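Local coordinates for phosphonate monoester hydrolase (Ruegeria pomeroyi, PDB 4UPK), which belongs to the sulfatase family of the alkaline phosphatase clan, hydrolases built around a mixed central beta-sheet flanked by helices, at residues Y169-H174 with T214-D219; Y180-D183 with Q187-V190; M96-V101 with T105-D110; I40-R45 with F128-T133. All coordinates share one frame; numbering follows the deposited sequence.

Contact 1: residues Y169-H174 with T214-D219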
loop_
_atom_site.group_PDB
_atom_site.type_symbol
_atom_site.label_atom_id
_atom_site.label_comp_id
_atom_site.label_asym_id
_atom_site.label_seq_id
_atom_site.Cartn_x
_atom_site.Cartn_y
_atom_site.Cartn_z
ATOM N N TYR A 169 28.349 7.473 13.461
ATOM C CA TYR A 169 29.382 6.584 12.923
ATOM C C TYR A 169 30.418 7.302 12.053
ATOM O O TYR A 169 31.605 7.103 12.314
ATOM C CB TYR A 169 28.790 5.302 12.298
ATOM C CG TYR A 169 28.388 4.247 13.317
ATOM C CD1 TYR A 169 28.232 4.569 14.665
ATOM C CD2 TYR A 169 28.123 2.936 12.926
ATOM C CE1 TYR A 169 27.807 3.621 15.592
ATOM C CE2 TYR A 169 27.723 1.970 13.852
ATOM C CZ TYR A 169 27.562 2.319 15.183
ATOM O OH TYR A 169 27.178 1.371 16.100
ATOM N N PRO A 170 30.028 8.214 11.112
ATOM C CA PRO A 170 31.043 8.982 10.363
ATOM C C PRO A 170 31.982 9.778 11.289
ATOM O O PRO A 170 33.189 9.726 11.095
ATOM C CB PRO A 170 30.190 9.923 9.487
ATOM C CG PRO A 170 28.894 9.193 9.306
ATOM C CD PRO A 170 28.665 8.569 10.647
ATOM N N TRP A 171 31.435 10.494 12.306
ATOM C CA TRP A 171 32.236 11.266 13.264
ATOM C C TRP A 171 33.096 10.367 14.151
ATOM O O TRP A 171 34.264 10.685 14.361
ATOM C CB TRP A 171 31.388 12.248 14.098
ATOM C CG TRP A 171 32.204 13.101 15.037
ATOM C CD1 TRP A 171 33.298 13.858 14.715
ATOM C CD2 TRP A 171 32.047 13.212 16.462
ATOM N NE1 TRP A 171 33.794 14.473 15.834
ATOM C CE2 TRP A 171 33.058 14.082 16.925
ATOM C CE3 TRP A 171 31.136 12.670 17.395
ATOM C CZ2 TRP A 171 33.179 14.439 18.272
ATOM C CZ3 TRP A 171 31.257 13.028 18.734
ATOM C CH2 TRP A 171 32.259 13.916 19.157
ATOM N N GLN A 172 32.554 9.224 14.616
ATOM C CA GLN A 172 33.304 8.248 15.430
ATOM C C GLN A 172 34.457 7.677 14.654
ATOM O O GLN A 172 35.519 7.445 15.239
ATOM C CB GLN A 172 32.413 7.101 15.943
ATOM C CG GLN A 172 31.476 7.473 17.115
ATOM C CD GLN A 172 31.060 6.220 17.855
ATOM O OE1 GLN A 172 31.890 5.502 18.431
ATOM N NE2 GLN A 172 29.767 5.964 17.922
ATOM N N SER A 173 34.263 7.439 13.335
ATOM C CA SER A 173 35.313 6.899 12.455
ATOM C C SER A 173 36.386 7.962 12.161
ATOM O O SER A 173 37.561 7.638 12.169
ATOM C CB SER A 173 34.710 6.333 11.178
ATOM O OG SER A 173 33.788 5.307 11.495
ATOM N N HIS A 174 35.989 9.233 12.006
ATOM C CA HIS A 174 36.890 10.381 11.841
ATOM C C HIS A 174 37.849 10.429 13.058
ATOM O O HIS A 174 39.062 10.521 12.884
ATOM C CB HIS A 174 36.074 11.694 11.721
ATOM C CG HIS A 174 36.928 12.924 11.561
ATOM N ND1 HIS A 174 37.025 13.876 12.563
ATOM C CD2 HIS A 174 37.743 13.284 10.544
ATOM C CE1 HIS A 174 37.847 14.799 12.098
ATOM N NE2 HIS A 174 38.322 14.471 10.903
ATOM N N THR A 214 30.557 19.473 15.905
ATOM C CA THR A 214 30.128 20.696 15.203
ATOM C C THR A 214 30.940 20.932 13.933
ATOM O O THR A 214 30.344 21.155 12.880
ATOM C CB THR A 214 30.178 21.912 16.151
ATOM O OG1 THR A 214 29.348 21.652 17.292
ATOM C CG2 THR A 214 29.764 23.226 15.467
ATOM N N ALA A 215 32.299 20.917 14.044
ATOM C CA ALA A 215 33.251 21.142 12.946
ATOM C C ALA A 215 33.105 20.069 11.870
ATOM O O ALA A 215 33.038 20.387 10.683
ATOM C CB ALA A 215 34.684 21.156 13.474
ATOM N N PHE A 216 33.056 18.802 12.299
ATOM C CA PHE A 216 32.927 17.644 11.421
ATOM C C PHE A 216 31.670 17.703 10.553
ATOM O O PHE A 216 31.778 17.455 9.344
ATOM C CB PHE A 216 33.038 16.325 12.218
ATOM C CG PHE A 216 32.830 15.094 11.382
ATOM C CD1 PHE A 216 33.879 14.551 10.646
ATOM C CD2 PHE A 216 31.562 14.525 11.255
ATOM C CE1 PHE A 216 33.670 13.445 9.811
ATOM C CE2 PHE A 216 31.354 13.426 10.418
ATOM C CZ PHE A 216 32.412 12.880 9.715
ATOM N N LEU A 217 30.496 18.026 11.146
ATOM C CA LEU A 217 29.229 18.106 10.386
ATOM C C LEU A 217 29.268 19.213 9.335
ATOM O O LEU A 217 28.866 18.987 8.200
ATOM C CB LEU A 217 28.001 18.254 11.312
ATOM C CG LEU A 217 26.617 18.124 10.672
ATOM C CD1 LEU A 217 26.410 16.767 9.964
ATOM C CD2 LEU A 217 25.563 18.331 11.677
ATOM N N THR A 218 29.822 20.377 9.703
ATOM C CA THR A 218 30.035 21.539 8.835
ATOM C C THR A 218 30.974 21.151 7.688
ATOM O O THR A 218 30.715 21.518 6.535
ATOM C CB THR A 218 30.595 22.729 9.637
ATOM O OG1 THR A 218 29.816 22.874 10.826
ATOM C CG2 THR A 218 30.580 24.029 8.830
ATOM N N ASP A 219 32.054 20.407 8.008
ATOM C CA ASP A 219 32.995 19.907 7.010
ATOM C C ASP A 219 32.305 18.966 6.014
ATOM O O ASP A 219 32.552 19.087 4.825
ATOM C CB ASP A 219 34.198 19.217 7.677
ATOM C CG ASP A 219 35.174 20.137 8.398
ATOM O OD1 ASP A 219 35.087 21.375 8.211
ATOM O OD2 ASP A 219 35.981 19.630 9.175
#

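Contact 2: residues Y180-D183 with Q187-V190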
loop_
_atom_site.group_PDB
_atom_site.type_symbol
_atom_site.label_atom_id
_atom_site.label_comp_id
_atom_site.label_asym_id
_atom_site.label_seq_id
_atom_site.Cartn_x
_atom_site.Cartn_y
_atom_site.Cartn_z
ATOM N N TYR A 180 42.522 9.130 17.820
ATOM C CA TYR A 180 42.039 9.336 19.177
ATOM C C TYR A 180 41.802 7.981 19.853
ATOM O O TYR A 180 41.313 7.047 19.221
ATOM C CB TYR A 180 40.787 10.218 19.218
ATOM C CG TYR A 180 41.040 11.662 18.842
ATOM C CD1 TYR A 180 41.578 12.558 19.761
ATOM C CD2 TYR A 180 40.688 12.148 17.587
ATOM C CE1 TYR A 180 41.795 13.893 19.426
ATOM C CE2 TYR A 180 40.877 13.489 17.249
ATOM C CZ TYR A 180 41.437 14.355 18.170
ATOM O OH TYR A 180 41.617 15.671 17.834
ATOM N N ALA A 181 42.192 7.867 21.116
ATOM C CA ALA A 181 42.073 6.617 21.840
ATOM C C ALA A 181 40.793 6.599 22.645
ATOM O O ALA A 181 40.612 7.445 23.522
ATOM C CB ALA A 181 43.290 6.419 22.747
ATOM N N PHE A 182 39.881 5.670 22.316
ATOM C CA PHE A 182 38.606 5.477 23.021
ATOM C C PHE A 182 38.075 4.074 22.775
ATOM O O PHE A 182 37.956 3.647 21.628
ATOM C CB PHE A 182 37.556 6.578 22.718
ATOM C CG PHE A 182 37.043 6.669 21.298
ATOM C CD1 PHE A 182 37.773 7.341 20.314
ATOM C CD2 PHE A 182 35.816 6.109 20.947
ATOM C CE1 PHE A 182 37.302 7.417 18.999
ATOM C CE2 PHE A 182 35.325 6.220 19.642
ATOM C CZ PHE A 182 36.074 6.867 18.674
ATOM N N ASP A 183 37.823 3.338 23.854
ATOM C CA ASP A 183 37.322 1.965 23.766
ATOM C C ASP A 183 35.795 1.895 23.785
ATOM O O ASP A 183 35.227 0.850 23.478
ATOM C CB ASP A 183 37.955 1.092 24.861
ATOM C CG ASP A 183 39.418 0.792 24.591
ATOM O OD1 ASP A 183 40.276 1.623 24.972
ATOM O OD2 ASP A 183 39.703 -0.246 23.959
ATOM N N GLN A 187 33.242 7.571 26.222
ATOM C CA GLN A 187 34.529 8.133 26.643
ATOM C C GLN A 187 34.879 9.454 25.929
ATOM O O GLN A 187 35.619 10.269 26.466
ATOM C CB GLN A 187 35.659 7.108 26.462
ATOM C CG GLN A 187 35.593 5.904 27.412
ATOM C CD GLN A 187 36.554 4.786 27.022
ATOM O OE1 GLN A 187 37.577 4.995 26.345
ATOM N NE2 GLN A 187 36.248 3.562 27.455
ATOM N N VAL A 188 34.362 9.635 24.718
ATOM C CA VAL A 188 34.536 10.802 23.836
ATOM C C VAL A 188 33.998 12.114 24.507
ATOM O O VAL A 188 34.553 13.182 24.305
ATOM C CB VAL A 188 33.816 10.484 22.476
ATOM C CG1 VAL A 188 33.613 11.722 21.608
ATOM C CG2 VAL A 188 34.526 9.386 21.699
ATOM N N TYR A 189 32.942 11.999 25.320
ATOM C CA TYR A 189 32.240 13.113 25.979
ATOM C C TYR A 189 32.748 13.492 27.372
ATOM O O TYR A 189 32.243 14.449 27.973
ATOM C CB TYR A 189 30.729 12.810 26.008
ATOM C CG TYR A 189 30.130 12.692 24.631
ATOM C CD1 TYR A 189 29.936 13.820 23.837
ATOM C CD2 TYR A 189 29.806 11.448 24.092
ATOM C CE1 TYR A 189 29.401 13.719 22.556
ATOM C CE2 TYR A 189 29.265 11.335 22.810
ATOM C CZ TYR A 189 29.058 12.477 22.049
ATOM O OH TYR A 189 28.510 12.410 20.795
ATOM N N VAL A 190 33.729 12.725 27.888
ATOM C CA VAL A 190 34.330 12.948 29.205
ATOM C C VAL A 190 35.333 14.124 29.094
ATOM O O VAL A 190 36.243 14.057 28.261
ATOM C CB VAL A 190 34.976 11.651 29.789
ATOM C CG1 VAL A 190 35.633 11.908 31.140
ATOM C CG2 VAL A 190 33.950 10.521 29.901
HETATM O O HOH W 1 39.330 2.702 27.225
#

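Contact 3: residues M96-V101 with T105-D110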
loop_
_atom_site.group_PDB
_atom_site.type_symbol
_atom_site.label_atom_id
_atom_site.label_comp_id
_atom_site.label_asym_id
_atom_site.label_seq_id
_atom_site.Cartn_x
_atom_site.Cartn_y
_atom_site.Cartn_z
ATOM N N MET A 96 -1.092 16.931 18.940
ATOM C CA MET A 96 -2.455 16.374 19.070
ATOM C C MET A 96 -2.930 15.768 17.752
ATOM O O MET A 96 -3.787 14.901 17.743
ATOM C CB MET A 96 -3.481 17.384 19.660
ATOM C CG MET A 96 -3.669 18.670 18.868
ATOM S SD MET A 96 -4.722 19.842 19.764
ATOM C CE MET A 96 -4.650 21.223 18.656
ATOM N N ASN A 97 -2.325 16.200 16.651
ATOM C CA ASN A 97 -2.623 15.717 15.318
ATOM C C ASN A 97 -1.608 14.682 14.803
ATOM O O ASN A 97 -2.023 13.596 14.349
ATOM C CB ASN A 97 -2.803 16.897 14.359
ATOM C CG ASN A 97 -4.075 17.657 14.653
ATOM O OD1 ASN A 97 -5.051 17.102 15.154
ATOM N ND2 ASN A 97 -4.095 18.939 14.373
ATOM N N HIS A 98 -0.291 14.992 14.898
ATOM C CA HIS A 98 0.723 14.054 14.381
ATOM C C HIS A 98 0.872 12.775 15.239
ATOM O O HIS A 98 1.212 11.703 14.730
ATOM C CB HIS A 98 2.050 14.754 14.041
ATOM C CG HIS A 98 2.849 15.293 15.190
ATOM N ND1 HIS A 98 3.270 14.484 16.215
ATOM C CD2 HIS A 98 3.414 16.514 15.341
ATOM C CE1 HIS A 98 4.054 15.234 16.978
ATOM N NE2 HIS A 98 4.164 16.466 16.494
ATOM N N ARG A 99 0.576 12.921 16.541
ATOM C CA ARG A 99 0.528 11.882 17.578
ATOM C C ARG A 99 1.838 11.174 17.963
ATOM O O ARG A 99 1.818 10.212 18.722
ATOM C CB ARG A 99 -0.716 10.952 17.431
ATOM C CG ARG A 99 -2.076 11.685 17.601
ATOM C CD ARG A 99 -2.368 12.226 19.018
ATOM N NE ARG A 99 -2.531 11.136 19.983
ATOM C CZ ARG A 99 -2.227 11.211 21.267
ATOM N NH1 ARG A 99 -1.771 12.341 21.783
ATOM N NH2 ARG A 99 -2.422 10.172 22.058
ATOM N N SER A 100 2.971 11.704 17.536
ATOM C CA SER A 100 4.281 11.218 17.948
ATOM C C SER A 100 4.519 12.113 19.187
ATOM O O SER A 100 5.162 13.154 19.105
ATOM C CB SER A 100 5.309 11.500 16.851
ATOM O OG SER A 100 6.504 10.763 17.037
ATOM N N VAL A 101 3.872 11.748 20.311
ATOM C CA VAL A 101 3.775 12.549 21.545
ATOM C C VAL A 101 4.912 12.471 22.553
ATOM O O VAL A 101 4.988 13.317 23.448
ATOM C CB VAL A 101 2.359 12.484 22.187
ATOM C CG1 VAL A 101 1.319 13.041 21.227
ATOM C CG2 VAL A 101 2.003 11.054 22.618
ATOM N N THR A 105 7.575 7.377 20.147
ATOM C CA THR A 105 6.175 7.203 19.739
ATOM C C THR A 105 6.110 7.287 18.227
ATOM O O THR A 105 6.477 8.345 17.676
ATOM C CB THR A 105 5.229 8.211 20.364
ATOM O OG1 THR A 105 5.524 8.344 21.742
ATOM C CG2 THR A 105 3.762 7.807 20.161
ATOM N N PRO A 106 5.649 6.201 17.546
ATOM C CA PRO A 106 5.649 6.201 16.072
ATOM C C PRO A 106 4.803 7.284 15.428
ATOM O O PRO A 106 3.796 7.720 15.977
ATOM C CB PRO A 106 5.151 4.796 15.714
ATOM C CG PRO A 106 5.465 3.972 16.890
ATOM C CD PRO A 106 5.219 4.882 18.060
ATOM N N LEU A 107 5.262 7.744 14.279
ATOM C CA LEU A 107 4.559 8.715 13.458
ATOM C C LEU A 107 3.979 7.912 12.288
ATOM O O LEU A 107 4.700 7.066 11.739
ATOM C CB LEU A 107 5.549 9.786 12.948
ATOM C CG LEU A 107 4.991 10.921 12.081
ATOM C CD1 LEU A 107 4.182 11.911 12.913
ATOM C CD2 LEU A 107 6.125 11.656 11.390
ATOM N N ARG A 108 2.675 8.126 11.937
ATOM C CA ARG A 108 1.995 7.445 10.817
ATOM C C ARG A 108 2.862 7.563 9.535
ATOM O O ARG A 108 3.394 8.638 9.243
ATOM C CB ARG A 108 0.621 8.073 10.539
ATOM C CG ARG A 108 -0.493 7.743 11.512
ATOM C CD ARG A 108 -1.754 8.447 11.023
ATOM N NE ARG A 108 -2.860 8.351 11.973
ATOM C CZ ARG A 108 -3.781 7.394 11.963
ATOM N NH1 ARG A 108 -3.737 6.431 11.050
ATOM N NH2 ARG A 108 -4.732 7.373 12.879
ATOM N N HIS A 109 3.010 6.462 8.789
ATOM C CA HIS A 109 3.826 6.456 7.574
ATOM C C HIS A 109 3.336 7.402 6.479
ATOM O O HIS A 109 4.154 7.970 5.755
ATOM C CB HIS A 109 3.995 5.043 7.021
ATOM C CG HIS A 109 5.233 4.895 6.187
ATOM N ND1 HIS A 109 6.496 5.123 6.720
ATOM C CD2 HIS A 109 5.368 4.522 4.891
ATOM C CE1 HIS A 109 7.349 4.906 5.733
ATOM N NE2 HIS A 109 6.721 4.527 4.617
ATOM N N ASP A 110 2.011 7.570 6.364
ATOM C CA ASP A 110 1.384 8.411 5.348
ATOM C C ASP A 110 1.233 9.898 5.754
ATOM O O ASP A 110 0.559 10.655 5.046
ATOM C CB ASP A 110 0.058 7.778 4.882
ATOM C CG ASP A 110 -1.001 7.564 5.954
ATOM O OD1 ASP A 110 -0.701 7.786 7.155
ATOM O OD2 ASP A 110 -2.131 7.193 5.597
#

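Contact 4: residues I40-R45 with F128-T133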
loop_
_atom_site.group_PDB
_atom_site.type_symbol
_atom_site.label_atom_id
_atom_site.label_comp_id
_atom_site.label_asym_id
_atom_site.label_seq_id
_atom_site.Cartn_x
_atom_site.Cartn_y
_atom_site.Cartn_z
ATOM N N ILE A 40 18.676 23.783 11.827
ATOM C CA ILE A 40 18.071 23.590 13.133
ATOM C C ILE A 40 19.184 23.288 14.139
ATOM O O ILE A 40 19.900 22.282 14.011
ATOM C CB ILE A 40 16.919 22.511 13.160
ATOM C CG1 ILE A 40 15.769 22.882 12.194
ATOM C CG2 ILE A 40 16.397 22.293 14.610
ATOM C CD1 ILE A 40 14.672 21.857 12.072
ATOM N N ILE A 41 19.328 24.182 15.127
ATOM C CA ILE A 41 20.287 24.045 16.217
ATOM C C ILE A 41 19.465 23.390 17.341
ATOM O O ILE A 41 18.364 23.842 17.620
ATOM C CB ILE A 41 20.896 25.427 16.649
ATOM C CG1 ILE A 41 21.626 26.125 15.487
ATOM C CG2 ILE A 41 21.847 25.283 17.859
ATOM C CD1 ILE A 41 21.855 27.659 15.705
ATOM N N ASP A 42 19.963 22.305 17.938
ATOM C CA ASP A 42 19.267 21.649 19.033
ATOM C C ASP A 42 19.593 22.403 20.351
ATOM O O ASP A 42 20.767 22.741 20.616
ATOM C CB ASP A 42 19.705 20.177 19.140
ATOM C CG ASP A 42 18.645 19.193 19.602
ATOM O OD1 ASP A 42 18.236 19.272 20.775
ATOM O OD2 ASP A 42 18.270 18.297 18.803
ATOM N N GLN A 43 18.531 22.698 21.139
ATOM C CA GLN A 43 18.550 23.265 22.494
ATOM C C GLN A 43 19.030 24.699 22.698
ATOM O O GLN A 43 19.242 25.071 23.846
ATOM C CB GLN A 43 19.222 22.280 23.478
ATOM C CG GLN A 43 18.357 21.880 24.655
ATOM C CD GLN A 43 18.608 20.471 25.149
ATOM O OE1 GLN A 43 19.226 20.250 26.187
ATOM N NE2 GLN A 43 18.107 19.478 24.436
ATOM N N LEU A 44 19.165 25.519 21.631
ATOM C CA LEU A 44 19.576 26.930 21.758
ATOM C C LEU A 44 18.425 27.846 22.241
ATOM O O LEU A 44 17.385 27.933 21.581
ATOM C CB LEU A 44 20.265 27.479 20.482
ATOM C CG LEU A 44 20.962 28.878 20.586
ATOM C CD1 LEU A 44 22.136 28.872 21.538
ATOM C CD2 LEU A 44 21.378 29.407 19.218
ATOM N N ARG A 45 18.611 28.505 23.410
ATOM C CA ARG A 45 17.603 29.399 23.999
ATOM C C ARG A 45 17.455 30.656 23.172
ATOM O O ARG A 45 18.449 31.139 22.630
ATOM C CB ARG A 45 17.994 29.803 25.434
ATOM C CG ARG A 45 17.797 28.714 26.476
ATOM C CD ARG A 45 18.523 29.048 27.765
ATOM N NE ARG A 45 17.944 30.207 28.440
ATOM C CZ ARG A 45 17.342 30.177 29.627
ATOM N NH1 ARG A 45 17.212 29.033 30.284
ATOM N NH2 ARG A 45 16.862 31.291 30.163
ATOM N N PHE A 128 21.874 16.441 6.525
ATOM C CA PHE A 128 23.166 16.515 7.205
ATOM C C PHE A 128 22.857 16.538 8.687
ATOM O O PHE A 128 22.551 17.603 9.239
ATOM C CB PHE A 128 23.935 17.763 6.773
ATOM C CG PHE A 128 24.367 17.719 5.339
ATOM C CD1 PHE A 128 25.593 17.165 4.985
ATOM C CD2 PHE A 128 23.562 18.250 4.337
ATOM C CE1 PHE A 128 25.999 17.127 3.652
ATOM C CE2 PHE A 128 23.965 18.215 3.004
ATOM C CZ PHE A 128 25.187 17.655 2.670
ATOM N N GLY A 129 22.819 15.345 9.277
ATOM C CA GLY A 129 22.485 15.182 10.677
ATOM C C GLY A 129 21.466 14.120 11.016
ATOM O O GLY A 129 21.728 12.936 10.825
ATOM N N TYR A 130 20.339 14.528 11.618
ATOM C CA TYR A 130 19.262 13.653 12.135
ATOM C C TYR A 130 17.884 14.313 12.059
ATOM O O TYR A 130 17.804 15.534 12.000
ATOM C CB TYR A 130 19.544 13.298 13.613
ATOM C CG TYR A 130 19.684 14.526 14.496
ATOM C CD1 TYR A 130 20.884 15.230 14.560
ATOM C CD2 TYR A 130 18.610 14.990 15.262
ATOM C CE1 TYR A 130 21.025 16.348 15.378
ATOM C CE2 TYR A 130 18.730 16.130 16.047
ATOM C CZ TYR A 130 19.944 16.813 16.093
ATOM O OH TYR A 130 20.109 17.951 16.836
ATOM N N THR A 131 16.805 13.501 12.140
ATOM C CA THR A 131 15.384 13.954 12.171
ATOM C C THR A 131 14.691 13.456 13.444
ATOM O O THR A 131 13.654 13.997 13.820
ATOM C CB THR A 131 14.578 13.534 10.913
ATOM O OG1 THR A 131 14.676 12.127 10.742
ATOM C CG2 THR A 131 15.027 14.238 9.660
ATOM N N ASP A 132 15.278 12.438 14.114
ATOM C CA ASP A 132 14.751 11.810 15.333
ATOM C C ASP A 132 13.314 11.341 15.174
ATOM O O ASP A 132 12.449 11.620 16.026
ATOM C CB ASP A 132 14.957 12.700 16.591
ATOM C CG ASP A 132 16.383 12.767 17.087
ATOM O OD1 ASP A 132 17.201 11.912 16.673
ATOM O OD2 ASP A 132 16.677 13.643 17.919
ATOM N N THR A 133 13.070 10.611 14.069
ATOM C CA THR A 133 11.755 10.109 13.691
ATOM C C THR A 133 11.541 8.644 14.092
ATOM O O THR A 133 12.313 7.763 13.696
ATOM C CB THR A 133 11.445 10.373 12.211
ATOM O OG1 THR A 133 11.923 11.658 11.831
ATOM C CG2 THR A 133 9.946 10.265 11.893
HETATM O O HOH W 2 19.490 20.107 15.291
#

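Contact 1: residues Y169-H174 with T214-D219
Phe216 of helix 213-224 pushes its ring between turns of helix 169-177, making an aromatic cluster with Trp171 and His174 where the two helices cross. The axes of the short segments come within 10.4 Å, at 112° between their N-to-C directions, and the contact gathers round this one phenylalanine. Phe216 CB points to the other helix, and a chi1 of 177° carries the ring on among Pro170, Trp171 and His174. Trp171 CA lies over one ring face in a CH-pi contact, 3.9 Å from the centroid of the Phe216 ring. At the root of the same side chain, Phe216 CB is 3.5 Å from Trp171 CD1, the indole ring being turned obliquely to the phenyl. Along another side of the phenyl, His174 CB comes to 3.5 Å from Phe216 CE1, and Phe216 CD1 rests over one face of the imidazole near its rim, these two planes 39° apart. The far end of the ring, Phe216 CZ, meets Pro170 CB at 3.7 Å. No hydrogen bond crosses; Trp171 NE1 is satisfied by Asp211 O, whereas His174 ND1 is buried here without a partner in the model. Helix 169-177 also faces the second subunit, where Ser173 OG bonds to Ala227 N of that neighbouring chain. Helix 303-333 backs helix 213-224 through His323 and through Arg326, which forms a salt bridge with Asp219, while Leu217 packs on strands 158-162 and 234-239.

Contact 2: residues Y180-D183 with Q187-V190
Gln187 reaches across to Asp183 and Phe182, tying together two parts of one long loop between helices 169-177 and 213-224. Its CB points to the other segment, CG lies anti to the carbonyl carbon, and the chain beyond is extended (chi2 169°), which carries the amide to the Phe182-Asp183 backbone. The amide carbon, Gln187 CD, stops 3.7 Å from Asp183 N. At the tip Gln187 OE1 accepts a hydrogen bond from Asp183 N at 3.0 Å; the N-H donor stands well above the carbonyl plane, 48° out of it, and thus off the lone-pair direction. The same oxygen touches Phe182 CA at 3.5 Å and takes a second bond from a water, which also donates to Asp183 OD1 at 2.7 Å. OE1 thus accepts from two donors, and both Gln187 and Asp183 are exposed. The other branch of the amide, Gln187 NE2, lies 4.0 Å from Asp183 CB. Deeper in, Val188 CG2 sits over one face of the Phe182 ring, 3.7 Å from its centroid, in a CH-pi contact. A chi1 of 65° at Phe182 turns that face to the valine methyl. Helix 169-177 packs against the pair: Leu175 touches Phe182, Lys176 makes a cation-pi contact with that ring, and Val188 lies on Trp171.

Contact 3: residues M96-V101 with T105-D110
Ser100 and Thr105 draw together the two ends of a short loop after helix 95-98, and Ser100 is itself the centre of an inverse gamma turn, closed by a weak bond from Val101 N to Arg99 O. The chain leaves the helix at Arg99 with a positive phi, which swings it round. His98 helps to fix this exit. Its ring is placed between its own backbone N and carbonyl carbon (chi1 68°), which brings ND1 back over the following residues to accept a bond of 3.1 Å from Ser100 N, almost exactly in the imidazole plane. NE2 at the other end of the ring bonds to Ser88 OG of helix 82-91, so the imidazole is held at two corners. The Ser100 side chain points its OG away from its backbone N (chi1 -165°) and across to Thr105 O, a hydrogen bond modelled at 2.5 Å, shorter than usual, so that its exact length is doubtful; it comes in only 19° from the carbonyl plane. Thr105 turns its two branches to different tasks: OG1 bonds to Arg102 O inside the loop, while CG2 rests 3.4 Å from Arg99 O. The third subunit also reaches this contact, Arg99 NE bonding to Asp518 O and Arg108 NH2 forming a salt bridge with Asp518, both on that neighbouring chain. Leu107 closes the contact by leading CD1 back to the helix end, where it lies 3.5 Å from His98 O and also touches His98 CB.

Contact 4: residues I40-R45 with F128-T133
Asp42 and Tyr130 form a buried side-chain hydrogen bond just past the C-terminal end of strand 35-41, deep in the chain. Tyr130 OH donates to Asp42 OD2 at 2.7 Å, meeting the carboxylate oxygen on its anti side and 21° out of the carboxylate plane. OD2 in turn lies at the edge of the phenol, near the ring plane, with the carboxylate and ring planes 37° apart. Asp42 CB is also close, 3.2 Å from Tyr130 OH. A water donates to the same hydroxyl at 2.7 Å and to Ile40 O at 2.6 Å, so the phenol oxygen is bound both to the side chain of Asp42 and, through the water, to the strand backbone two residues earlier. Strands 35-41 and 125-127 each run parallel to strand 234-239 in the central mixed sheet, and the tyrosine thus reaches over the end of that strand. The C-terminal ends of these parallel strands are where enzymes of the alkaline phosphatase clan generally carry their active site. Tyr130 takes a chi1 of 57°, with CG flanked by both backbone branches, and this turns the ring in toward strand 35-41. Gly129 just before it has backbone angles that call for glycine. Thr238 OG1 of strand 234-239 is hydrogen-bonded to both Tyr130 N and Phe128 O. Asp42 OD2 has a second partner, a salt bridge with Arg86 NH2 of helix 82-91, a helix that Tyr130 also touches.

Contact 4 lies nearest the middle of the chain, its centre about 7 Å from the chain centre, and touches contacts 1 and 3. Leu217 CD1 of contact 1 packs 3.8 Å from Phe128 C, and Leu107 CD2 of contact 3 lies 4.1 Å from Thr133 CG2. Contact 2 is nested in the loop closed by contact 1 and touches its first helix: Gln172 O is 3.5 Å from Phe182 CZ. Contacts 2 and 3 are farthest apart, about 36 Å between centres. Contact 4 sits at the C-terminal ends of the parallel strands, where this clan usually has its active site; contacts 1 and 3 face different neighbouring subunits.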